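Local coordinates for oxidoreductase (Azotobacter vinelandii, PDB 7D5N), which binds NADH and myo-inositol together and, as an inositol dehydrogenase homolog, probably catalyses NAD-dependent oxidation of inositol or a related polyol, at residues B[207-212]-B[269-274]; B[139-144]-B[331-336]; B[143-148]-B[211-216]. All coordinates share one frame; numbering follows the deposited sequence.

Contact 1: B[207-212]-B[269-274]; sequences GTHPLY and HGQKIR. With INS (1,2,3,4,5,6-hexahydroxy-cyclohexane), chain E; NAI (1,4-dihydronicotinamide adenine dinucleotide), chain D.
Pro210 lies on Gln271 and Ile273 in a buried helix-on-sheet contact, where helix 202-217 covers strand 271-277 of the C-terminal alpha/beta domain, beside the bound inositol and nicotinamide. The directions of the two short segments differ by 32°, and their axes come within 8.6 Å. Pro210 CA is 6.4 Å from Ile273 CA, the closest pair of CA atoms across the contact. The contact is held by van der Waals touch. Gln271 extends from the strand with CG anti to its own backbone nitrogen (chi1 -178°), and this carries the amide to the face of the helix that looks at the strand. There its OE1 sits 3.3 Å from Pro210 N, which has no hydrogen to give, and 3.5 Å from Pro210 CD. His209 CB, 3.3 Å from Gln271 OE1, adds a second close neighbour. Proline suits a kink where the nitrogens of residues 209 and 210 make no bond to the preceding turn, because a missing N-H costs nothing and the compact ring can lie close to the strand. Farther along, the branched Ile273 reaches the helix with CD1, 3.9 Å from Pro210 O. His209 starts toward the strand, but its ring swings off to the ligands. O4 of the inositol lies at the ring edge, near its plane, and is hydrogen-bonded to NE2; the modelled length of 2.5 Å is doubtful, because NE2 sits too close to another atom of the model. Round about, Met170 of strand 165-173, the antiparallel neighbour of 271-277, packs on both Pro210 and Ile273, while Leu211, pointing away from the strand, meets Trp372 of helix 363-381.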
# COMPACT_ATOMS: atom_id res chain seq x y z
N GLY B 207 -17.87 1.86 -17.57
CA GLY B 207 -17.59 3.31 -17.57
C GLY B 207 -18.67 4.10 -16.85
O GLY B 207 -18.33 5.09 -16.13
N THR B 208 -19.92 3.68 -16.96
CA THR B 208 -21.06 4.41 -16.36
C THR B 208 -21.01 4.37 -14.84
O THR B 208 -21.67 5.24 -14.24
CB THR B 208 -22.41 3.90 -16.87
OG1 THR B 208 -22.44 2.50 -16.63
CG2 THR B 208 -22.61 4.23 -18.33
N HIS B 209 -20.29 3.42 -14.23
CA HIS B 209 -20.23 3.33 -12.75
C HIS B 209 -19.54 4.55 -12.15
O HIS B 209 -20.15 5.28 -11.34
CB HIS B 209 -19.63 1.99 -12.30
CG HIS B 209 -20.63 0.87 -12.31
ND1 HIS B 209 -21.76 0.89 -11.51
CD2 HIS B 209 -20.63 -0.32 -12.95
CE1 HIS B 209 -22.43 -0.23 -11.68
NE2 HIS B 209 -21.77 -0.99 -12.56
N PRO B 210 -18.25 4.82 -12.46
CA PRO B 210 -17.57 5.96 -11.85
C PRO B 210 -18.12 7.29 -12.39
O PRO B 210 -18.10 8.28 -11.69
CB PRO B 210 -16.09 5.78 -12.20
CG PRO B 210 -16.10 4.89 -13.44
CD PRO B 210 -17.35 4.04 -13.31
N LEU B 211 -18.67 7.26 -13.61
CA LEU B 211 -19.42 8.43 -14.12
C LEU B 211 -20.54 8.78 -13.15
O LEU B 211 -20.65 9.98 -12.76
CB LEU B 211 -20.01 8.16 -15.50
CG LEU B 211 -20.82 9.34 -16.04
CD1 LEU B 211 -19.88 10.42 -16.54
CD2 LEU B 211 -21.78 8.89 -17.13
N TYR B 212 -21.35 7.80 -12.72
CA TYR B 212 -22.45 8.09 -11.78
C TYR B 212 -21.87 8.55 -10.43
O TYR B 212 -22.46 9.46 -9.81
CB TYR B 212 -23.42 6.94 -11.57
CG TYR B 212 -24.49 7.33 -10.58
CD1 TYR B 212 -25.46 8.26 -10.91
CD2 TYR B 212 -24.49 6.82 -9.29
CE1 TYR B 212 -26.44 8.64 -9.99
CE2 TYR B 212 -25.46 7.19 -8.36
CZ TYR B 212 -26.43 8.11 -8.72
OH TYR B 212 -27.38 8.51 -7.80
N HIS B 269 -10.19 -5.07 -10.61
CA HIS B 269 -11.43 -4.27 -10.71
C HIS B 269 -11.05 -2.85 -11.14
O HIS B 269 -11.46 -2.43 -12.23
CB HIS B 269 -12.22 -4.29 -9.39
CG HIS B 269 -13.63 -4.74 -9.57
ND1 HIS B 269 -14.71 -3.99 -9.12
CD2 HIS B 269 -14.13 -5.83 -10.17
CE1 HIS B 269 -15.82 -4.64 -9.41
NE2 HIS B 269 -15.50 -5.76 -10.08
N GLY B 270 -10.24 -2.17 -10.33
CA GLY B 270 -9.64 -0.88 -10.73
C GLY B 270 -10.69 0.17 -11.00
O GLY B 270 -10.53 0.93 -11.99
N GLN B 271 -11.74 0.25 -10.18
CA GLN B 271 -12.69 1.37 -10.29
C GLN B 271 -12.18 2.46 -9.36
O GLN B 271 -12.10 2.21 -8.15
CB GLN B 271 -14.13 0.99 -9.97
CG GLN B 271 -15.06 2.16 -10.14
CD GLN B 271 -16.51 1.92 -9.80
OE1 GLN B 271 -17.35 2.78 -10.02
NE2 GLN B 271 -16.81 0.76 -9.23
N LYS B 272 -11.80 3.61 -9.90
CA LYS B 272 -11.27 4.71 -9.06
C LYS B 272 -11.83 6.04 -9.54
O LYS B 272 -12.10 6.19 -10.74
CB LYS B 272 -9.74 4.75 -9.07
CG LYS B 272 -9.06 3.46 -8.65
CD LYS B 272 -7.55 3.42 -8.86
CE LYS B 272 -6.97 2.08 -8.44
NZ LYS B 272 -5.51 2.15 -8.20
N ILE B 273 -12.04 6.95 -8.60
CA ILE B 273 -12.40 8.35 -8.93
C ILE B 273 -11.51 9.27 -8.11
O ILE B 273 -11.44 9.06 -6.89
CB ILE B 273 -13.90 8.61 -8.71
CG1 ILE B 273 -14.27 10.06 -9.04
CG2 ILE B 273 -14.34 8.23 -7.31
CD1 ILE B 273 -15.73 10.24 -9.37
N ARG B 274 -10.84 10.21 -8.77
CA ARG B 274 -10.03 11.26 -8.14
C ARG B 274 -10.67 12.60 -8.49
O ARG B 274 -10.80 12.89 -9.68
CB ARG B 274 -8.57 11.18 -8.58
CG ARG B 274 -7.65 12.15 -7.84
CD ARG B 274 -6.21 12.02 -8.25
NE ARG B 274 -5.36 12.95 -7.51
CZ ARG B 274 -4.87 12.75 -6.29
NH1 ARG B 274 -5.13 11.64 -5.62
NH2 ARG B 274 -4.12 13.68 -5.74
C1 INS E . -18.44 -5.94 -13.93
C2 INS E . -18.75 -5.36 -12.57
C3 INS E . -19.60 -4.11 -12.69
C4 INS E . -20.85 -4.38 -13.52
C5 INS E . -20.56 -5.08 -14.84
C6 INS E . -19.74 -6.33 -14.61
O1 INS E . -17.56 -7.06 -13.77
O2 INS E . -19.48 -6.34 -11.81
O3 INS E . -19.97 -3.68 -11.36
O4 INS E . -21.57 -3.20 -13.80
O5 INS E . -21.77 -5.45 -15.49
O6 INS E . -19.52 -6.93 -15.86
PA NAI D . -25.69 -13.15 -16.55
O1A NAI D . -25.52 -13.56 -17.95
O2A NAI D . -24.74 -13.60 -15.54
O5B NAI D . -27.17 -13.58 -16.05
C5B NAI D . -28.35 -13.32 -16.81
C4B NAI D . -29.49 -13.99 -16.05
O4B NAI D . -30.76 -13.58 -16.53
C3B NAI D . -29.46 -15.51 -16.16
O3B NAI D . -29.98 -16.06 -14.95
C2B NAI D . -30.40 -15.80 -17.30
O2B NAI D . -30.98 -17.10 -17.24
C1B NAI D . -31.43 -14.75 -17.00
N9A NAI D . -32.18 -14.29 -18.15
C8A NAI D . -31.72 -13.96 -19.36
N7A NAI D . -32.76 -13.54 -20.13
C5A NAI D . -33.87 -13.64 -19.39
C6A NAI D . -35.29 -13.37 -19.60
N6A NAI D . -35.71 -12.90 -20.78
N1A NAI D . -36.13 -13.61 -18.58
C2A NAI D . -35.68 -14.05 -17.38
N3A NAI D . -34.38 -14.34 -17.14
C4A NAI D . -33.48 -14.13 -18.09
O3 NAI D . -25.75 -11.56 -16.56
PN NAI D . -25.25 -10.67 -15.32
O1N NAI D . -23.77 -10.52 -15.41
O2N NAI D . -25.86 -11.11 -14.07
O5D NAI D . -25.88 -9.27 -15.73
C5D NAI D . -27.28 -9.01 -15.68
C4D NAI D . -27.57 -7.54 -15.74
O4D NAI D . -26.99 -6.93 -14.57
C3D NAI D . -26.94 -6.84 -16.92
O3D NAI D . -27.75 -5.74 -17.28
C2D NAI D . -25.66 -6.25 -16.40
O2D NAI D . -25.30 -5.01 -17.01
C1D NAI D . -26.02 -5.96 -14.97
N1N NAI D . -24.92 -5.99 -14.03
C2N NAI D . -24.82 -4.97 -13.17
C3N NAI D . -23.82 -4.89 -12.23
C7N NAI D . -23.78 -3.75 -11.27
O7N NAI D . -22.77 -3.58 -10.62
N7N NAI D . -24.89 -3.03 -11.11
C4N NAI D . -22.81 -5.99 -12.08
C5N NAI D . -23.02 -7.05 -13.06
C6N NAI D . -24.06 -7.01 -13.96

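Contact 2: B[139-144]-B[331-336]; sequences GVTYGY and EAWSNL. With NAI (1,4-dihydronicotinamide adenine dinucleotide), chain D; INS (1,2,3,4,5,6-hexahydroxy-cyclohexane), chain E.
Gly143 and Trp333 make a CH-pi contact: Gly143 CA sits over one face of the indole, 3.9 Å from the centroid of the five-membered ring and 28° off its normal. Glycine suits this place, since a beta carbon here would run into Trp333 NE1. With CG anti to its carbonyl carbon (chi1 -84°), Trp333 brings the indole from the side of its helix across the glycine and on to the cofactor.

Van der Waals contacts extend the seam. The side chains of Thr141 and Trp333 cross at about a right angle, with Trp333 CH2 3.7 Å from Thr141 CB and CZ3 touching the methyl CG2. Two more set a methyl against a carbonyl oxygen: small Ala332 lets the helix draw close, its CB 3.3 Å from Gly143 O, whereas the longer Leu336 reaches 3.4 Å from Tyr142 O with CD1 and touches Gly143 CA as well.

The setting is the edge of a Rossmann fold. Strand 138-140 is an outermost strand of the parallel nucleotide-binding sheet, and past its C-terminal end the chain bends through inverse gamma turns centred on Thr141 and Tyr142 before entering a 3-10 segment. Helix 329-348, from the C-terminal part of the chain, returns to pack on this exit.

At the cofactor, Trp333 CZ2 makes a van der Waals contact of 3.5 Å with the nicotinamide N7N, and the amide carbon C7N is in plane at the indole edge. The polar contacts are separate. Thr141 O accepts a hydrogen bond from N7N at 2.8 Å, with an N-H...O angle of 137°, which would probably restrain the rotation of the carboxamide. The hydroxyl of Thr141, a side chain that offers both a methyl and a polar end, is hydrogen-bonded to Glu114 OE1.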
# COMPACT_ATOMS: atom_id res chain seq x y z
N GLY B 139 -35.65 2.64 -9.67
CA GLY B 139 -34.27 2.66 -9.15
C GLY B 139 -33.34 2.08 -10.19
O GLY B 139 -33.79 1.27 -11.02
N VAL B 140 -32.08 2.51 -10.18
CA VAL B 140 -31.02 1.89 -11.03
C VAL B 140 -29.88 1.46 -10.12
O VAL B 140 -29.49 2.23 -9.23
CB VAL B 140 -30.57 2.85 -12.14
CG1 VAL B 140 -29.52 2.23 -13.04
CG2 VAL B 140 -31.76 3.31 -12.97
N THR B 141 -29.35 0.25 -10.32
CA THR B 141 -28.37 -0.36 -9.39
C THR B 141 -26.95 0.13 -9.72
O THR B 141 -26.06 -0.70 -10.00
CB THR B 141 -28.62 -1.86 -9.26
OG1 THR B 141 -28.89 -2.44 -10.53
CG2 THR B 141 -29.79 -2.13 -8.34
N TYR B 142 -26.73 1.43 -9.63
CA TYR B 142 -25.36 2.01 -9.54
C TYR B 142 -24.88 1.75 -8.10
O TYR B 142 -24.81 2.68 -7.31
CB TYR B 142 -25.35 3.48 -9.95
CG TYR B 142 -25.53 3.74 -11.42
CD1 TYR B 142 -24.62 3.25 -12.35
CD2 TYR B 142 -26.60 4.48 -11.90
CE1 TYR B 142 -24.76 3.49 -13.71
CE2 TYR B 142 -26.76 4.72 -13.25
CZ TYR B 142 -25.83 4.23 -14.16
OH TYR B 142 -26.01 4.49 -15.48
N GLY B 143 -24.61 0.48 -7.78
CA GLY B 143 -24.47 -0.02 -6.40
C GLY B 143 -23.35 0.65 -5.63
O GLY B 143 -23.49 0.82 -4.39
N TYR B 144 -22.28 1.05 -6.30
CA TYR B 144 -21.09 1.62 -5.62
C TYR B 144 -21.49 2.93 -4.94
O TYR B 144 -20.82 3.34 -3.97
CB TYR B 144 -19.94 1.77 -6.62
CG TYR B 144 -19.56 0.48 -7.29
CD1 TYR B 144 -18.77 -0.47 -6.66
CD2 TYR B 144 -20.02 0.19 -8.56
CE1 TYR B 144 -18.45 -1.67 -7.27
CE2 TYR B 144 -19.73 -1.01 -9.18
CZ TYR B 144 -18.93 -1.94 -8.53
OH TYR B 144 -18.62 -3.12 -9.14
N GLU B 331 -23.13 -4.10 1.58
CA GLU B 331 -23.67 -3.00 2.42
C GLU B 331 -24.08 -1.84 1.50
O GLU B 331 -25.18 -1.24 1.72
CB GLU B 331 -22.65 -2.57 3.48
CG GLU B 331 -22.60 -3.52 4.67
CD GLU B 331 -22.17 -4.93 4.31
OE1 GLU B 331 -23.01 -5.86 4.43
OE2 GLU B 331 -21.03 -5.07 3.81
N ALA B 332 -23.26 -1.53 0.49
CA ALA B 332 -23.55 -0.43 -0.47
C ALA B 332 -24.88 -0.72 -1.17
O ALA B 332 -25.73 0.17 -1.27
CB ALA B 332 -22.43 -0.28 -1.47
N TRP B 333 -25.09 -1.95 -1.61
CA TRP B 333 -26.33 -2.32 -2.33
C TRP B 333 -27.52 -2.25 -1.38
O TRP B 333 -28.60 -1.81 -1.82
CB TRP B 333 -26.21 -3.70 -2.98
CG TRP B 333 -25.54 -3.70 -4.31
CD1 TRP B 333 -24.27 -3.30 -4.60
CD2 TRP B 333 -26.13 -4.11 -5.54
NE1 TRP B 333 -24.03 -3.45 -5.94
CE2 TRP B 333 -25.16 -3.95 -6.54
CE3 TRP B 333 -27.38 -4.63 -5.89
CZ2 TRP B 333 -25.39 -4.30 -7.87
CZ3 TRP B 333 -27.63 -4.93 -7.20
CH2 TRP B 333 -26.64 -4.78 -8.18
N SER B 334 -27.34 -2.68 -0.12
CA SER B 334 -28.39 -2.64 0.93
C SER B 334 -28.78 -1.17 1.19
O SER B 334 -29.98 -0.87 1.47
CB SER B 334 -27.93 -3.33 2.21
OG SER B 334 -27.58 -4.70 1.96
N ASN B 335 -27.80 -0.27 1.14
CA ASN B 335 -28.05 1.18 1.36
C ASN B 335 -28.90 1.73 0.21
O ASN B 335 -29.75 2.61 0.49
CB ASN B 335 -26.74 1.94 1.57
CG ASN B 335 -26.04 1.51 2.84
OD1 ASN B 335 -26.68 1.05 3.78
ND2 ASN B 335 -24.73 1.68 2.89
N LEU B 336 -28.76 1.22 -1.02
CA LEU B 336 -29.61 1.69 -2.15
C LEU B 336 -30.99 1.04 -2.03
O LEU B 336 -32.01 1.75 -2.18
CB LEU B 336 -28.98 1.34 -3.50
CG LEU B 336 -27.67 2.03 -3.89
CD1 LEU B 336 -27.47 1.86 -5.38
CD2 LEU B 336 -27.64 3.49 -3.50
PA NAI D . -25.69 -13.15 -16.55
O1A NAI D . -25.52 -13.56 -17.95
O2A NAI D . -24.74 -13.60 -15.54
O5B NAI D . -27.17 -13.58 -16.05
C5B NAI D . -28.35 -13.32 -16.81
C4B NAI D . -29.49 -13.99 -16.05
O4B NAI D . -30.76 -13.58 -16.53
C3B NAI D . -29.46 -15.51 -16.16
O3B NAI D . -29.98 -16.06 -14.95
C2B NAI D . -30.40 -15.80 -17.30
O2B NAI D . -30.98 -17.10 -17.24
C1B NAI D . -31.43 -14.75 -17.00
N9A NAI D . -32.18 -14.29 -18.15
C8A NAI D . -31.72 -13.96 -19.36
N7A NAI D . -32.76 -13.54 -20.13
C5A NAI D . -33.87 -13.64 -19.39
C6A NAI D . -35.29 -13.37 -19.60
N6A NAI D . -35.71 -12.90 -20.78
N1A NAI D . -36.13 -13.61 -18.58
C2A NAI D . -35.68 -14.05 -17.38
N3A NAI D . -34.38 -14.34 -17.14
C4A NAI D . -33.48 -14.13 -18.09
O3 NAI D . -25.75 -11.56 -16.56
PN NAI D . -25.25 -10.67 -15.32
O1N NAI D . -23.77 -10.52 -15.41
O2N NAI D . -25.86 -11.11 -14.07
O5D NAI D . -25.88 -9.27 -15.73
C5D NAI D . -27.28 -9.01 -15.68
C4D NAI D . -27.57 -7.54 -15.74
O4D NAI D . -26.99 -6.93 -14.57
C3D NAI D . -26.94 -6.84 -16.92
O3D NAI D . -27.75 -5.74 -17.28
C2D NAI D . -25.66 -6.25 -16.40
O2D NAI D . -25.30 -5.01 -17.01
C1D NAI D . -26.02 -5.96 -14.97
N1N NAI D . -24.92 -5.99 -14.03
C2N NAI D . -24.82 -4.97 -13.17
C3N NAI D . -23.82 -4.89 -12.23
C7N NAI D . -23.78 -3.75 -11.27
O7N NAI D . -22.77 -3.58 -10.62
N7N NAI D . -24.89 -3.03 -11.11
C4N NAI D . -22.81 -5.99 -12.08
C5N NAI D . -23.02 -7.05 -13.06
C6N NAI D . -24.06 -7.01 -13.96
C1 INS E . -18.44 -5.94 -13.93
C2 INS E . -18.75 -5.36 -12.57
C3 INS E . -19.60 -4.11 -12.69
C4 INS E . -20.85 -4.38 -13.52
C5 INS E . -20.56 -5.08 -14.84
C6 INS E . -19.74 -6.33 -14.61
O1 INS E . -17.56 -7.06 -13.77
O2 INS E . -19.48 -6.34 -11.81
O3 INS E . -19.97 -3.68 -11.36
O4 INS E . -21.57 -3.20 -13.80
O5 INS E . -21.77 -5.45 -15.49
O6 INS E . -19.52 -6.93 -15.86

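Contact 3: B[143-148]-B[211-216]; sequences GYAGHQ and LYLSEV. With INS (1,2,3,4,5,6-hexahydroxy-cyclohexane), chain E.
Ala145, on a 3-10 segment spanning 143-146, meets one side of the helix at 211-216, with its CA 6.1 Å from that of Leu213, and backbone bonds such as Gly146 N to Gly143 O keep the short segment wound. Its methyl group carries most of the contact. Ala145 CB lies at the edge of the Tyr212 ring, near its plane, 3.4 Å from CE2, and it also looks toward Val216 CG2 at a looser 4.4 Å. A small residue suits this spot, since the phenol edge already lies against the methyl. With CG anti to the backbone nitrogen (chi1 179°), the Tyr212 ring extends to the alanine and meets it edge-on. Leu213 brings its CD2 up to the segment, 3.9 Å from Ala145 CA and 4.3 Å from Tyr144 CB. Tyr144 thus rests at its root on the helix, while its ring runs on to the bound inositol. There its OH donates a hydrogen bond of 2.7 Å to O3 of the inositol, which lies at the ring edge near its plane. A phenylalanine here would probably still pack on Leu213 but leave O3 without this donor, and the inositol freer to shift. The ring is also packed edge-to-face with that of His209 and touches His325 of a second subunit, which itself is hydrogen-bonded to the inositol. Ala145, Tyr212 and Leu213 lie behind first-shell Tyr144 at the inositol pocket of a Gfo/Idh/MocA-family oxidoreductase, where the link leaving the Rossmann domain joins the C-terminal alpha/beta domain.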
# COMPACT_ATOMS: atom_id res chain seq x y z
N GLY B 143 -24.61 0.48 -7.78
CA GLY B 143 -24.47 -0.02 -6.40
C GLY B 143 -23.35 0.65 -5.63
O GLY B 143 -23.49 0.82 -4.39
N TYR B 144 -22.28 1.05 -6.30
CA TYR B 144 -21.09 1.62 -5.62
C TYR B 144 -21.49 2.93 -4.94
O TYR B 144 -20.82 3.34 -3.97
CB TYR B 144 -19.94 1.77 -6.62
CG TYR B 144 -19.56 0.48 -7.29
CD1 TYR B 144 -18.77 -0.47 -6.66
CD2 TYR B 144 -20.02 0.19 -8.56
CE1 TYR B 144 -18.45 -1.67 -7.27
CE2 TYR B 144 -19.73 -1.01 -9.18
CZ TYR B 144 -18.93 -1.94 -8.53
OH TYR B 144 -18.62 -3.12 -9.14
N ALA B 145 -22.58 3.56 -5.38
CA ALA B 145 -23.02 4.86 -4.81
C ALA B 145 -23.58 4.68 -3.39
O ALA B 145 -23.74 5.69 -2.64
CB ALA B 145 -24.01 5.51 -5.76
N GLY B 146 -23.83 3.43 -2.97
CA GLY B 146 -24.31 3.14 -1.61
C GLY B 146 -23.21 3.26 -0.56
O GLY B 146 -23.53 3.26 0.65
N HIS B 147 -21.94 3.27 -0.97
CA HIS B 147 -20.82 3.36 0.00
C HIS B 147 -20.86 4.72 0.70
O HIS B 147 -20.92 5.73 -0.00
CB HIS B 147 -19.49 3.10 -0.68
CG HIS B 147 -19.24 1.67 -0.98
ND1 HIS B 147 -19.05 0.73 0.01
CD2 HIS B 147 -19.11 1.02 -2.16
CE1 HIS B 147 -18.81 -0.45 -0.56
NE2 HIS B 147 -18.83 -0.29 -1.89
N GLN B 148 -20.81 4.72 2.02
CA GLN B 148 -20.91 5.94 2.87
C GLN B 148 -19.89 6.98 2.42
O GLN B 148 -20.21 8.16 2.52
CB GLN B 148 -20.61 5.61 4.33
CG GLN B 148 -21.74 4.87 5.04
CD GLN B 148 -21.63 3.37 4.87
OE1 GLN B 148 -21.69 2.86 3.76
NE2 GLN B 148 -21.48 2.67 5.98
N LEU B 211 -18.67 7.26 -13.61
CA LEU B 211 -19.42 8.43 -14.12
C LEU B 211 -20.54 8.78 -13.15
O LEU B 211 -20.65 9.98 -12.76
CB LEU B 211 -20.01 8.16 -15.50
CG LEU B 211 -20.82 9.34 -16.04
CD1 LEU B 211 -19.88 10.42 -16.54
CD2 LEU B 211 -21.78 8.89 -17.13
N TYR B 212 -21.35 7.80 -12.72
CA TYR B 212 -22.45 8.09 -11.78
C TYR B 212 -21.87 8.55 -10.43
O TYR B 212 -22.46 9.46 -9.81
CB TYR B 212 -23.42 6.94 -11.57
CG TYR B 212 -24.49 7.33 -10.58
CD1 TYR B 212 -25.46 8.26 -10.91
CD2 TYR B 212 -24.49 6.82 -9.29
CE1 TYR B 212 -26.44 8.64 -9.99
CE2 TYR B 212 -25.46 7.19 -8.36
CZ TYR B 212 -26.43 8.11 -8.72
OH TYR B 212 -27.38 8.51 -7.80
N LEU B 213 -20.73 8.01 -9.99
CA LEU B 213 -20.10 8.51 -8.74
C LEU B 213 -19.79 10.00 -8.89
O LEU B 213 -20.00 10.73 -7.91
CB LEU B 213 -18.83 7.74 -8.39
CG LEU B 213 -19.01 6.26 -8.10
CD1 LEU B 213 -17.70 5.67 -7.60
CD2 LEU B 213 -20.13 6.00 -7.10
N SER B 214 -19.35 10.44 -10.07
CA SER B 214 -19.03 11.88 -10.32
C SER B 214 -20.31 12.72 -10.23
O SER B 214 -20.25 13.85 -9.73
CB SER B 214 -18.31 12.09 -11.63
OG SER B 214 -19.19 11.98 -12.73
N GLU B 215 -21.44 12.18 -10.69
CA GLU B 215 -22.74 12.91 -10.62
C GLU B 215 -23.19 13.01 -9.17
O GLU B 215 -23.83 14.02 -8.84
CB GLU B 215 -23.78 12.21 -11.49
CG GLU B 215 -23.35 12.19 -12.95
CD GLU B 215 -24.48 12.37 -13.95
OE1 GLU B 215 -25.58 11.81 -13.69
OE2 GLU B 215 -24.27 13.06 -14.97
N VAL B 216 -22.89 12.02 -8.34
CA VAL B 216 -23.24 12.09 -6.89
C VAL B 216 -22.34 13.12 -6.21
O VAL B 216 -22.87 13.95 -5.45
CB VAL B 216 -23.18 10.72 -6.20
CG1 VAL B 216 -23.35 10.86 -4.70
CG2 VAL B 216 -24.25 9.79 -6.76
C1 INS E . -18.44 -5.94 -13.93
C2 INS E . -18.75 -5.36 -12.57
C3 INS E . -19.60 -4.11 -12.69
C4 INS E . -20.85 -4.38 -13.52
C5 INS E . -20.56 -5.08 -14.84
C6 INS E . -19.74 -6.33 -14.61
O1 INS E . -17.56 -7.06 -13.77
O2 INS E . -19.48 -6.34 -11.81
O3 INS E . -19.97 -3.68 -11.36
O4 INS E . -21.57 -3.20 -13.80
O5 INS E . -21.77 -5.45 -15.49
O6 INS E . -19.52 -6.93 -15.86

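In the fold
Helix 202-217 supplies contacts 1 and 3, and the chain at 143-144 belongs to both 2 and 3, so the three form one chain of packing. The centre of contact 3 is about 9 Å from each of the others, and those of contacts 1 and 2 are about 14 Å apart. Tyr144 is the hub: its CD2 lies 3.5 Å from His209 ND1 and 3.3 Å from Gln271 NE2. Tyr142 stacks on Tyr212, tying contact 2 to the helix, and Asn335 ND2 makes a probable hydrogen bond of 3.0 Å to Gly146 O. Contacts 1 and 2 both touch NADH, and all three reach the inositol, where Lys115, Asp205 and Arg191 add further hydrogen bonds.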